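Long-range contacts in putative NADPH:quinone reductase (PDB 3GMS), which probably reduces quinone-like substrates with NADPH, although its function has not been established: residues N33-R38 with G72-V77; P43-D48 with G67-G72; N169-A174 with G189-I194. One frame throughout, in Å; residues are numbered along the deposited sequence. Where two conformers were deposited one is given.

Interaction 1. Residues N33-R38 with G72-V77; sequences NEVFVR and GIVENV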
ATOM      1  N   ASN A  33     -23.054  15.113  -1.191  1.00 37.75           N
ATOM      2  CA  ASN A  33     -22.172  14.438  -2.159  1.00 37.20           C
ATOM      3  C   ASN A  33     -21.612  13.098  -1.641  1.00 35.18           C
ATOM      4  O   ASN A  33     -20.649  12.578  -2.207  1.00 35.08           O
ATOM      5  CB  ASN A  33     -21.024  15.357  -2.640  1.00 37.64           C
ATOM      6  CG  ASN A  33     -20.504  14.990  -4.065  1.00 42.53           C
ATOM      7  OD1 ASN A  33     -21.288  14.651  -4.976  1.00 47.26           O
ATOM      8  ND2 ASN A  33     -19.175  15.058  -4.256  1.00 45.81           N
ATOM      9  N   GLU A  34     -22.244  12.535  -0.613  1.00 33.84           N
ATOM     10  CA  GLU A  34     -21.737  11.304   0.040  1.00 32.55           C
ATOM     11  C   GLU A  34     -22.282  10.014  -0.565  1.00 30.73           C
ATOM     12  O   GLU A  34     -23.404   9.968  -1.085  1.00 30.35           O
ATOM     13  CB  GLU A  34     -22.082  11.282   1.524  1.00 32.92           C
ATOM     14  CG  GLU A  34     -21.328  12.253   2.397  1.00 35.95           C
ATOM     15  CD  GLU A  34     -21.535  11.982   3.885  1.00 38.58           C
ATOM     16  OE1 GLU A  34     -22.693  11.783   4.342  1.00 35.18           O
ATOM     17  OE2 GLU A  34     -20.518  11.977   4.599  1.00 39.75           O
ATOM     18  N   VAL A  35     -21.474   8.956  -0.473  1.00 27.98           N
ATOM     19  CA  VAL A  35     -21.880   7.628  -0.929  1.00 26.67           C
ATOM     20  C   VAL A  35     -21.773   6.733   0.318  1.00 26.25           C
ATOM     21  O   VAL A  35     -20.821   6.874   1.066  1.00 25.70           O
ATOM     22  CB  VAL A  35     -20.976   7.156  -2.106  1.00 26.38           C
ATOM     23  CG1 VAL A  35     -21.283   5.715  -2.501  1.00 27.15           C
ATOM     24  CG2 VAL A  35     -21.188   8.110  -3.317  1.00 25.61           C
ATOM     25  N   PHE A  36     -22.759   5.860   0.533  1.00 25.32           N
ATOM     26  CA  PHE A  36     -22.869   5.072   1.756  1.00 24.93           C
ATOM     27  C   PHE A  36     -22.718   3.591   1.352  1.00 24.43           C
ATOM     28  O   PHE A  36     -23.540   3.073   0.578  1.00 26.20           O
ATOM     29  CB  PHE A  36     -24.252   5.366   2.385  1.00 24.61           C
ATOM     30  CG  PHE A  36     -24.550   4.582   3.635  1.00 23.95           C
ATOM     31  CD1 PHE A  36     -23.977   4.938   4.834  1.00 24.95           C
ATOM     32  CD2 PHE A  36     -25.445   3.501   3.607  1.00 26.29           C
ATOM     33  CE1 PHE A  36     -24.262   4.229   5.982  1.00 26.39           C
ATOM     34  CE2 PHE A  36     -25.731   2.788   4.742  1.00 26.97           C
ATOM     35  CZ  PHE A  36     -25.145   3.153   5.940  1.00 25.92           C
ATOM     36  N   VAL A  37     -21.675   2.908   1.851  1.00 23.45           N
ATOM     37  CA  VAL A  37     -21.289   1.641   1.271  1.00 22.32           C
ATOM     38  C   VAL A  37     -21.239   0.561   2.356  1.00 21.76           C
ATOM     39  O   VAL A  37     -20.576   0.743   3.403  1.00 21.22           O
ATOM     40  CB  VAL A  37     -19.876   1.811   0.617  1.00 21.80           C
ATOM     41  CG1 VAL A  37     -19.368   0.468   0.090  1.00 21.81           C
ATOM     42  CG2 VAL A  37     -19.939   2.852  -0.540  1.00 21.75           C
ATOM     43  N   ARG A  38     -21.964  -0.539   2.145  1.00 22.13           N
ATOM     44  CA  ARG A  38     -21.883  -1.683   3.076  1.00 22.80           C
ATOM     45  C   ARG A  38     -20.634  -2.498   2.694  1.00 22.74           C
ATOM     46  O   ARG A  38     -20.590  -3.067   1.609  1.00 23.42           O
ATOM     47  CB  ARG A  38     -23.155  -2.563   2.989  1.00 23.92           C
ATOM     48  CG  ARG A  38     -23.061  -3.888   3.815  1.00 26.70           C
ATOM     49  CD  ARG A  38     -24.340  -4.777   3.695  1.00 31.59           C
ATOM     50  NE  ARG A  38     -24.789  -4.898   2.301  1.00 36.34           N
ATOM     51  CZ  ARG A  38     -24.410  -5.841   1.442  1.00 39.18           C
ATOM     52  NH1 ARG A  38     -23.552  -6.787   1.807  1.00 38.06           N
ATOM     53  NH2 ARG A  38     -24.895  -5.829   0.202  1.00 41.26           N
ATOM     54  N   GLY A  72     -16.944  -2.724  -1.145  1.00 20.12           N
ATOM     55  CA  GLY A  72     -18.304  -2.927  -0.617  1.00 20.68           C
ATOM     56  C   GLY A  72     -19.339  -2.588  -1.675  1.00 21.18           C
ATOM     57  O   GLY A  72     -18.988  -2.334  -2.838  1.00 21.35           O
ATOM     58  N   ILE A  73     -20.609  -2.593  -1.253  1.00 22.24           N
ATOM     59  CA  ILE A  73     -21.765  -2.340  -2.141  1.00 24.08           C
ATOM     60  C   ILE A  73     -22.436  -1.042  -1.740  1.00 23.83           C
ATOM     61  O   ILE A  73     -22.741  -0.854  -0.573  1.00 23.62           O
ATOM     62  CB  ILE A  73     -22.826  -3.472  -2.001  1.00 24.32           C
ATOM     63  CG1 ILE A  73     -22.220  -4.819  -2.335  1.00 26.20           C
ATOM     64  CG2 ILE A  73     -24.097  -3.151  -2.856  1.00 28.19           C
ATOM     65  CD1 ILE A  73     -21.715  -4.872  -3.742  1.00 29.89           C
ATOM     66  N   VAL A  74     -22.667  -0.154  -2.708  1.00 24.09           N
ATOM     67  CA  VAL A  74     -23.326   1.098  -2.429  1.00 24.97           C
ATOM     68  C   VAL A  74     -24.759   0.790  -2.056  1.00 26.02           C
ATOM     69  O   VAL A  74     -25.441   0.087  -2.814  1.00 26.24           O
ATOM     70  CB  VAL A  74     -23.351   2.017  -3.669  1.00 24.12           C
ATOM     71  CG1 VAL A  74     -24.103   3.329  -3.395  1.00 25.81           C
ATOM     72  CG2 VAL A  74     -21.950   2.309  -4.185  1.00 23.80           C
ATOM     73  N   GLU A  75     -25.181   1.293  -0.896  1.00 27.08           N
ATOM     74  CA  GLU A  75     -26.548   1.105  -0.365  0.50 28.62           C
ATOM     75  C   GLU A  75     -27.398   2.357  -0.506  1.00 29.21           C
ATOM     76  O   GLU A  75     -28.643   2.278  -0.596  1.00 30.40           O
ATOM     77  CB  GLU A  75     -26.506   0.763   1.127  0.50 28.85           C
ATOM     78  CG  GLU A  75     -25.831  -0.531   1.469  0.50 31.32           C
ATOM     79  CD  GLU A  75     -26.740  -1.727   1.370  0.50 34.55           C
ATOM     80  OE1 GLU A  75     -27.141  -2.091   0.241  0.50 35.40           O
ATOM     81  OE2 GLU A  75     -27.028  -2.313   2.436  0.50 36.30           O
ATOM     82  N   ASN A  76     -26.746   3.511  -0.440  1.00 29.65           N
ATOM     83  CA  ASN A  76     -27.468   4.796  -0.524  1.00 30.90           C
ATOM     84  C   ASN A  76     -26.505   5.884  -0.958  1.00 31.47           C
ATOM     85  O   ASN A  76     -25.284   5.714  -0.859  1.00 31.50           O
ATOM     86  CB  ASN A  76     -28.137   5.141   0.810  1.00 30.78           C
ATOM     87  CG  ASN A  76     -29.383   6.017   0.629  1.00 33.58           C
ATOM     88  OD1 ASN A  76     -29.739   6.402  -0.503  1.00 31.97           O
ATOM     89  ND2 ASN A  76     -30.042   6.325   1.739  1.00 34.48           N
ATOM     90  N   VAL A  77     -27.032   6.981  -1.479  1.00 31.74           N
ATOM     91  CA  VAL A  77     -26.221   8.124  -1.887  1.00 31.94           C
ATOM     92  C   VAL A  77     -26.934   9.406  -1.451  1.00 33.13           C
ATOM     93  O   VAL A  77     -28.160   9.408  -1.252  1.00 32.90           O
ATOM     94  CB  VAL A  77     -25.937   8.147  -3.421  1.00 31.94           C
ATOM     95  CG1 VAL A  77     -25.117   6.907  -3.867  1.00 31.47           C
ATOM     96  CG2 VAL A  77     -27.243   8.271  -4.253  1.00 31.51           C
TER

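Interaction 2. Residues P43-D48 with G67-G72; sequences PINPSD and GYEGVG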
ATOM      1  N   PRO A  43      -8.470  -5.566   3.598  1.00 20.20           N
ATOM      2  CA  PRO A  43      -7.230  -6.197   4.031  1.00 20.28           C
ATOM      3  C   PRO A  43      -6.814  -5.562   5.357  1.00 21.68           C
ATOM      4  O   PRO A  43      -7.240  -4.446   5.692  1.00 22.53           O
ATOM      5  CB  PRO A  43      -6.253  -5.798   2.916  1.00 21.26           C
ATOM      6  CG  PRO A  43      -6.644  -4.328   2.625  1.00 19.14           C
ATOM      7  CD  PRO A  43      -8.218  -4.422   2.693  1.00 19.64           C
ATOM      8  N   ILE A  44      -5.989  -6.277   6.114  1.00 21.96           N
ATOM      9  CA  ILE A  44      -5.246  -5.671   7.198  1.00 21.96           C
ATOM     10  C   ILE A  44      -3.844  -5.398   6.671  1.00 22.85           C
ATOM     11  O   ILE A  44      -3.005  -6.296   6.565  1.00 24.00           O
ATOM     12  CB  ILE A  44      -5.217  -6.565   8.450  1.00 22.42           C
ATOM     13  CG1 ILE A  44      -6.672  -6.713   8.966  1.00 22.87           C
ATOM     14  CG2 ILE A  44      -4.277  -5.923   9.532  1.00 22.86           C
ATOM     15  CD1 ILE A  44      -6.851  -7.711  10.143  1.00 24.22           C
ATOM     16  N   ASN A  45      -3.597  -4.161   6.277  1.00 22.21           N
ATOM     17  CA  ASN A  45      -2.256  -3.819   5.827  1.00 23.48           C
ATOM     18  C   ASN A  45      -1.393  -3.385   7.018  1.00 24.95           C
ATOM     19  O   ASN A  45      -1.871  -2.681   7.889  1.00 24.47           O
ATOM     20  CB  ASN A  45      -2.297  -2.657   4.819  1.00 23.33           C
ATOM     21  CG  ASN A  45      -3.072  -2.998   3.514  1.00 23.83           C
ATOM     22  OD1 ASN A  45      -3.008  -4.117   3.022  1.00 25.20           O
ATOM     23  ND2 ASN A  45      -3.759  -2.003   2.946  1.00 24.96           N
ATOM     24  N   PRO A  46      -0.091  -3.761   7.034  1.00 27.21           N
ATOM     25  CA  PRO A  46       0.812  -3.143   8.019  1.00 28.33           C
ATOM     26  C   PRO A  46       0.674  -1.615   8.108  1.00 28.96           C
ATOM     27  O   PRO A  46       0.768  -1.045   9.213  1.00 29.78           O
ATOM     28  CB  PRO A  46       2.219  -3.596   7.543  1.00 29.56           C
ATOM     29  CG  PRO A  46       1.978  -4.954   6.953  1.00 28.11           C
ATOM     30  CD  PRO A  46       0.631  -4.690   6.152  1.00 28.62           C
ATOM     31  N   SER A  47       0.392  -0.933   6.998  1.00 28.52           N
ATOM     32  CA  SER A  47       0.210   0.517   7.027  1.00 28.08           C
ATOM     33  C   SER A  47      -1.104   0.991   7.681  1.00 26.83           C
ATOM     34  O   SER A  47      -1.234   2.167   8.067  1.00 27.88           O
ATOM     35  CB  SER A  47       0.309   1.112   5.596  1.00 29.17           C
ATOM     36  OG  SER A  47      -0.655   0.495   4.760  1.00 32.23           O
ATOM     37  N   ASP A  48      -2.064   0.090   7.842  1.00 24.67           N
ATOM     38  CA  ASP A  48      -3.288   0.410   8.605  1.00 23.37           C
ATOM     39  C   ASP A  48      -2.957   0.445  10.106  1.00 23.67           C
ATOM     40  O   ASP A  48      -3.677   1.070  10.887  1.00 24.36           O
ATOM     41  CB  ASP A  48      -4.377  -0.650   8.446  1.00 22.67           C
ATOM     42  CG  ASP A  48      -4.932  -0.730   7.058  1.00 24.96           C
ATOM     43  OD1 ASP A  48      -5.205   0.341   6.482  1.00 24.99           O
ATOM     44  OD2 ASP A  48      -5.164  -1.862   6.570  1.00 25.76           O
ATOM     45  N   GLY A  67      -8.189   1.566   8.899  1.00 20.98           N
ATOM     46  CA  GLY A  67      -8.440   0.974   7.583  1.00 20.66           C
ATOM     47  C   GLY A  67      -8.507   1.978   6.444  1.00 19.42           C
ATOM     48  O   GLY A  67      -9.331   2.903   6.418  1.00 20.07           O
ATOM     49  N   TYR A  68      -7.620   1.789   5.486  1.00 20.10           N
ATOM     50  CA  TYR A  68      -7.569   2.695   4.323  1.00 18.47           C
ATOM     51  C   TYR A  68      -8.201   2.123   3.103  1.00 19.25           C
ATOM     52  O   TYR A  68      -8.432   2.866   2.118  1.00 18.84           O
ATOM     53  CB  TYR A  68      -6.125   3.126   3.982  1.00 19.23           C
ATOM     54  CG  TYR A  68      -5.588   4.095   4.979  1.00 21.80           C
ATOM     55  CD1 TYR A  68      -5.973   5.432   4.956  1.00 27.19           C
ATOM     56  CD2 TYR A  68      -4.773   3.661   6.019  1.00 23.93           C
ATOM     57  CE1 TYR A  68      -5.486   6.350   5.882  1.00 28.63           C
ATOM     58  CE2 TYR A  68      -4.263   4.585   6.959  1.00 26.00           C
ATOM     59  CZ  TYR A  68      -4.636   5.910   6.886  1.00 29.00           C
ATOM     60  OH  TYR A  68      -4.184   6.825   7.812  1.00 30.10           O
ATOM     61  N   GLU A  69      -8.429   0.819   3.074  1.00 19.59           N
ATOM     62  CA  GLU A  69      -8.993   0.264   1.836  1.00 19.78           C
ATOM     63  C   GLU A  69      -9.971  -0.905   2.033  1.00 19.58           C
ATOM     64  O   GLU A  69     -10.190  -1.379   3.157  1.00 18.76           O
ATOM     65  CB  GLU A  69      -7.899  -0.040   0.803  1.00 21.29           C
ATOM     66  CG  GLU A  69      -7.057  -1.218   1.107  1.00 23.43           C
ATOM     67  CD  GLU A  69      -6.054  -1.538  -0.012  1.00 26.37           C
ATOM     68  OE1 GLU A  69      -4.913  -1.787   0.348  1.00 26.07           O
ATOM     69  OE2 GLU A  69      -6.399  -1.584  -1.227  1.00 25.04           O
ATOM     70  N   GLY A  70     -10.545  -1.352   0.933  1.00 18.27           N
ATOM     71  CA  GLY A  70     -11.526  -2.444   0.930  1.00 18.38           C
ATOM     72  C   GLY A  70     -12.616  -2.192  -0.101  1.00 19.58           C
ATOM     73  O   GLY A  70     -12.659  -1.124  -0.731  1.00 19.81           O
ATOM     74  N   VAL A  71     -13.514  -3.165  -0.236  1.00 19.66           N
ATOM     75  CA  VAL A  71     -14.540  -3.115  -1.262  1.00 20.42           C
ATOM     76  C   VAL A  71     -15.896  -3.329  -0.587  1.00 20.34           C
ATOM     77  O   VAL A  71     -15.983  -4.031   0.423  1.00 21.35           O
ATOM     78  CB  VAL A  71     -14.279  -4.217  -2.300  1.00 20.49           C
ATOM     79  CG1 VAL A  71     -14.385  -5.602  -1.654  1.00 20.68           C
ATOM     80  CG2 VAL A  71     -15.232  -4.103  -3.496  1.00 21.43           C
ATOM     81  N   GLY A  72     -16.944  -2.724  -1.145  1.00 20.12           N
ATOM     82  CA  GLY A  72     -18.304  -2.927  -0.617  1.00 20.68           C
ATOM     83  C   GLY A  72     -19.339  -2.588  -1.675  1.00 21.18           C
ATOM     84  O   GLY A  72     -18.988  -2.334  -2.838  1.00 21.35           O
TER
HETATM   85  O   HOH W   1      -3.762  -4.760   0.371  1.00 28.05           O
HETATM   86  O   HOH W   2      -7.547  -1.545   5.107  1.00 24.03           O
HETATM   87  O   HOH W   3      -5.659   2.636   9.763  1.00 28.74           O

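Interaction 3. Residues N169-A174 with G189-I194; sequences NFRLIA and GAAYVI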
ATOM      1  N   ASN A 169       9.076  -2.292 -18.564  1.00 31.03           N
ATOM      2  CA  ASN A 169      10.381  -2.591 -19.197  1.00 31.57           C
ATOM      3  C   ASN A 169      11.570  -1.933 -18.517  1.00 31.46           C
ATOM      4  O   ASN A 169      12.355  -1.233 -19.156  1.00 32.69           O
ATOM      5  CB  ASN A 169      10.349  -2.217 -20.687  1.00 33.01           C
ATOM      6  CG  ASN A 169       9.200  -2.858 -21.418  1.00 36.12           C
ATOM      7  OD1 ASN A 169       9.126  -4.085 -21.525  1.00 41.58           O
ATOM      8  ND2 ASN A 169       8.298  -2.036 -21.939  1.00 41.84           N
ATOM      9  N   PHE A 170      11.719  -2.154 -17.215  1.00 29.79           N
ATOM     10  CA  PHE A 170      12.898  -1.707 -16.509  1.00 28.34           C
ATOM     11  C   PHE A 170      13.415  -2.901 -15.762  1.00 27.80           C
ATOM     12  O   PHE A 170      12.760  -3.944 -15.741  1.00 27.89           O
ATOM     13  CB  PHE A 170      12.644  -0.497 -15.588  1.00 27.84           C
ATOM     14  CG  PHE A 170      11.678  -0.765 -14.444  1.00 26.26           C
ATOM     15  CD1 PHE A 170      12.105  -1.371 -13.270  1.00 26.15           C
ATOM     16  CD2 PHE A 170      10.363  -0.331 -14.540  1.00 25.86           C
ATOM     17  CE1 PHE A 170      11.248  -1.592 -12.201  1.00 25.91           C
ATOM     18  CE2 PHE A 170       9.474  -0.546 -13.510  1.00 25.66           C
ATOM     19  CZ  PHE A 170       9.899  -1.168 -12.314  1.00 23.25           C
ATOM     20  N   ARG A 171      14.608  -2.761 -15.197  1.00 27.48           N
ATOM     21  CA  ARG A 171      15.306  -3.863 -14.589  1.00 27.02           C
ATOM     22  C   ARG A 171      15.189  -3.708 -13.078  1.00 27.05           C
ATOM     23  O   ARG A 171      15.649  -2.706 -12.519  1.00 26.73           O
ATOM     24  CB  ARG A 171      16.778  -3.853 -15.069  1.00 27.87           C
ATOM     25  CG  ARG A 171      17.598  -5.019 -14.572  1.00 30.88           C
ATOM     26  CD  ARG A 171      19.040  -5.024 -15.148  1.00 33.22           C
ATOM     27  NE  ARG A 171      19.783  -6.177 -14.630  1.00 37.13           N
ATOM     28  CZ  ARG A 171      21.073  -6.156 -14.298  1.00 39.55           C
ATOM     29  NH1 ARG A 171      21.763  -5.023 -14.427  1.00 38.28           N
ATOM     30  NH2 ARG A 171      21.667  -7.259 -13.820  1.00 39.23           N
ATOM     31  N   LEU A 172      14.547  -4.677 -12.414  1.00 25.91           N
ATOM     32  CA  LEU A 172      14.460  -4.645 -10.964  1.00 25.58           C
ATOM     33  C   LEU A 172      15.496  -5.498 -10.280  1.00 25.48           C
ATOM     34  O   LEU A 172      15.606  -6.703 -10.524  1.00 25.64           O
ATOM     35  CB  LEU A 172      13.057  -5.071 -10.464  1.00 25.53           C
ATOM     36  CG  LEU A 172      12.968  -5.268  -8.943  1.00 25.17           C
ATOM     37  CD1 LEU A 172      12.916  -3.916  -8.206  1.00 23.27           C
ATOM     38  CD2 LEU A 172      11.748  -6.102  -8.564  1.00 27.81           C
ATOM     39  N   ILE A 173      16.250  -4.866  -9.404  1.00 25.30           N
ATOM     40  CA  ILE A 173      17.039  -5.591  -8.454  1.00 25.72           C
ATOM     41  C   ILE A 173      16.344  -5.589  -7.091  1.00 26.01           C
ATOM     42  O   ILE A 173      16.321  -4.584  -6.350  1.00 25.88           O
ATOM     43  CB  ILE A 173      18.525  -5.056  -8.394  1.00 25.46           C
ATOM     44  CG1 ILE A 173      19.199  -5.151  -9.775  1.00 25.64           C
ATOM     45  CG2 ILE A 173      19.301  -5.803  -7.254  1.00 25.83           C
ATOM     46  CD1 ILE A 173      20.490  -4.302  -9.931  1.00 26.40           C
ATOM     47  N   ALA A 174      15.749  -6.742  -6.756  1.00 26.88           N
ATOM     48  CA  ALA A 174      15.104  -6.942  -5.457  1.00 27.29           C
ATOM     49  C   ALA A 174      16.124  -7.149  -4.365  1.00 28.21           C
ATOM     50  O   ALA A 174      17.054  -7.966  -4.524  1.00 29.16           O
ATOM     51  CB  ALA A 174      14.160  -8.171  -5.504  1.00 26.72           C
ATOM     52  N   GLY A 189       9.124 -11.575 -12.116  1.00 28.43           N
ATOM     53  CA  GLY A 189       9.842 -10.688 -13.005  1.00 28.85           C
ATOM     54  C   GLY A 189      11.044  -9.925 -12.516  1.00 28.13           C
ATOM     55  O   GLY A 189      11.619  -9.165 -13.288  1.00 28.97           O
ATOM     56  N   ALA A 190      11.460 -10.151 -11.278  1.00 27.29           N
ATOM     57  CA  ALA A 190      12.649  -9.516 -10.762  1.00 27.82           C
ATOM     58  C   ALA A 190      13.891 -10.037 -11.520  1.00 29.29           C
ATOM     59  O   ALA A 190      14.051 -11.247 -11.707  1.00 28.88           O
ATOM     60  CB  ALA A 190      12.794  -9.778  -9.281  1.00 27.22           C
ATOM     61  N   ALA A 191      14.751  -9.119 -11.956  1.00 29.57           N
ATOM     62  CA  ALA A 191      15.978  -9.496 -12.685  1.00 29.88           C
ATOM     63  C   ALA A 191      17.014 -10.215 -11.805  1.00 30.14           C
ATOM     64  O   ALA A 191      17.806 -11.052 -12.305  1.00 30.99           O
ATOM     65  CB  ALA A 191      16.591  -8.258 -13.358  1.00 30.61           C
ATOM     66  N   TYR A 192      17.027  -9.893 -10.519  1.00 28.28           N
ATOM     67  CA  TYR A 192      17.956 -10.467  -9.561  1.00 28.23           C
ATOM     68  C   TYR A 192      17.402 -10.237  -8.161  1.00 28.44           C
ATOM     69  O   TYR A 192      16.693  -9.254  -7.912  1.00 28.35           O
ATOM     70  CB  TYR A 192      19.316  -9.764  -9.680  1.00 28.93           C
ATOM     71  CG  TYR A 192      20.455 -10.551  -9.065  1.00 29.58           C
ATOM     72  CD1 TYR A 192      21.153 -11.498  -9.818  1.00 32.43           C
ATOM     73  CD2 TYR A 192      20.813 -10.365  -7.722  1.00 30.51           C
ATOM     74  CE1 TYR A 192      22.207 -12.229  -9.245  1.00 33.56           C
ATOM     75  CE2 TYR A 192      21.859 -11.093  -7.137  1.00 31.04           C
ATOM     76  CZ  TYR A 192      22.546 -12.019  -7.913  1.00 34.58           C
ATOM     77  OH  TYR A 192      23.580 -12.735  -7.333  1.00 36.93           O
ATOM     78  N   VAL A 193      17.740 -11.113  -7.231  1.00 28.14           N
ATOM     79  CA  VAL A 193      17.336 -10.933  -5.866  1.00 28.37           C
ATOM     80  C   VAL A 193      18.576 -10.965  -5.024  1.00 29.38           C
ATOM     81  O   VAL A 193      19.310 -11.959  -5.014  1.00 30.14           O
ATOM     82  CB  VAL A 193      16.298 -12.002  -5.388  1.00 27.97           C
ATOM     83  CG1 VAL A 193      15.991 -11.852  -3.895  1.00 28.55           C
ATOM     84  CG2 VAL A 193      15.042 -11.941  -6.236  1.00 27.42           C
ATOM     85  N   ILE A 194      18.837  -9.859  -4.348  1.00 29.12           N
ATOM     86  CA  ILE A 194      19.916  -9.803  -3.362  1.00 30.73           C
ATOM     87  C   ILE A 194      19.422 -10.116  -1.962  1.00 31.87           C
ATOM     88  O   ILE A 194      18.698  -9.321  -1.320  1.00 31.31           O
ATOM     89  CB  ILE A 194      20.664  -8.430  -3.366  1.00 30.65           C
ATOM     90  CG1 ILE A 194      21.050  -8.010  -4.796  1.00 28.45           C
ATOM     91  CG2 ILE A 194      21.839  -8.468  -2.376  1.00 29.67           C
ATOM     92  CD1 ILE A 194      21.825  -6.642  -4.883  1.00 25.83           C
TER
HETATM   93  O   HOH W   4      13.177  -6.802 -13.835  1.00 24.64           O

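Interaction 1. Residues N33-R38 with G72-V77
F36 and R38 pair with N76 and I73 across two antiparallel strands, 34-38 and 72-77, whose axes approach to 4.3 Å with their directions 131° apart; the register slips by one residue between F36 and V37. The slip is a classic beta bulge: E75 and N76 both face F36, whose carbonyl O takes a short bond from E75 N at 2.8 Å and a weak one from N76 N, while F36 N gives its hydrogen to N76 O. Beyond the bulge R38 and I73 exchange two backbone bonds.

Valines, branched at CB and therefore well suited to strands, fill one face. CG1 of V35 meets CG1 of V74 at 3.8 Å, the two side chains at about a right angle, while V35 and V77 run alongside each other. V37 brings CG1 to 3.5 Å from C of G72, whose bare CA lies 3.2 Å from R38 O, a tight spot that suits a residue without a side chain. V90 of strand 89-92 packs on V37 and V74.

The other face is more polar. The F36 ring, stacked with Y102, meets CB of E75 at its edge, 3.8 Å from CD2. R38 bends at chi3 (46°), bringing its NH2 near CG1 of I73 and its NE to OE2 of E75 at 3.4 Å. E75 has two conformers; this weak salt bridge belongs to one of them and is doubtful as a lasting bond. The carboxylate comes to the guanidinium edge with its plane turned 73° away. Long charged chains suit this partly exposed edge of the pair, where aliphatic stems pack and charges stay near solvent. A classic bulge accentuates the twist of an antiparallel pair, and this one lies in the curled sheet of the GroES-like domain, consistent with a medium-chain dehydrogenase fold.

Interaction 2. Residues P43-D48 with G67-G72
N45 and E69 meet through a single firm bond: ND2 gives a hydrogen to OE1 at 2.9 Å, in the plane of the amide and on the anti lone pair of the carboxylate. Water 1 lies within bonding range of N45 OD1 and E69 OE1, with more acceptors around it than it has protons; K326 serves OD1, and Y126 N holds OE2. The ring of P43 offers an apolar surface against CG of E69, CG to CG 3.5 Å.

D48 divides its carboxylate. OD1 accepts Y68 N at 3.0 Å from above the carboxylate plane, and it also lies at the edge of the Y68 ring, 3.4 Å from CD2. OD2 takes N45 N at 2.8 Å and probably shares water 2, which accepts from E69 N. D48 N returns a 2.8 Å bond to N45 O, so the two residues bond to each other twice at the start of helix 46-49. Water 3 joins D48 O to G67 N. G67 and G70 have positive phi angles that suit glycine. The arrangement is a buried, water-mediated packing of the loop after strand 34-43 against the loop before strand 71-77, within the GroES-like domain and beside helix 127-139.

Interaction 3. Residues N169-A174 with G189-I194
A174, L172 and A190 form the apolar centre where strand 171-174 lies parallel to strand 192-194, two strands of a Rossmann-type beta-alpha-beta unit whose crossover is helix 182-188. CB of A174 sits 3.9 Å from CG2 of V193 and a little farther from CB of A190, which also receives CD2 of L172. L172 has its CG anti to the backbone N (chi1 171°), and CD2 is the methyl that touches the alanine. Small alanines suit this face because the crossover helix lies against it: L185 packs on both A174 and V193.

On the other face I173 and I194 cross obliquely, with CG2 of I173 3.6 Å from CD1 of I194. That branch stands opposite the backbone N while CG1 takes the position beside it, and L208 and V205 of helix 201-208 add to the same packing. Branched isoleucines thus fill the space between sheet and helix, and Y192, on this face too, also touches L208.

Farther out, the methyl of A191 rests against the extended R171 chain, 3.6 Å from its CG. The aliphatic stem lies against the alanine on one side, while the charged end goes on to L208 O through NH1, a suitable division of labour for an arginine at a partly exposed margin.

The backbone supplies the polar ladder. A174 N donates to Y192 O, and A174 O accepts I194 N in a nearly straight bond. L172 O takes A191 N and, weakly, Y192 N. Just before A190, G189 ends helix 182-188 in a Schellman motif, the positive phi being easy for glycine. Water 4 closes the polar end, accepting from L172 N and donating to G189 O, each at 2.9 Å.

Overall arrangement
Interactions 1 and 2 belong to the GroES-like domain and share G72 on strand 71-77; interaction 2 is nested inside the chain loop that interaction 1 closes, their centres about 18 Å apart. Interaction 3 lies in the nucleotide-binding-type domain, its centre about 41 Å from that of interaction 1 and about 27 Å from that of interaction 2. The most buried is interaction 2, about 9 Å from the centre of the molecule, where carboxylates, an amide and waters do the joining without strand pairing. Interactions 1 and 3 are partly buried strand pairs held by backbone bonds, but one is antiparallel and bulged with a weak salt bridge at its edge, the other parallel with helices on its faces.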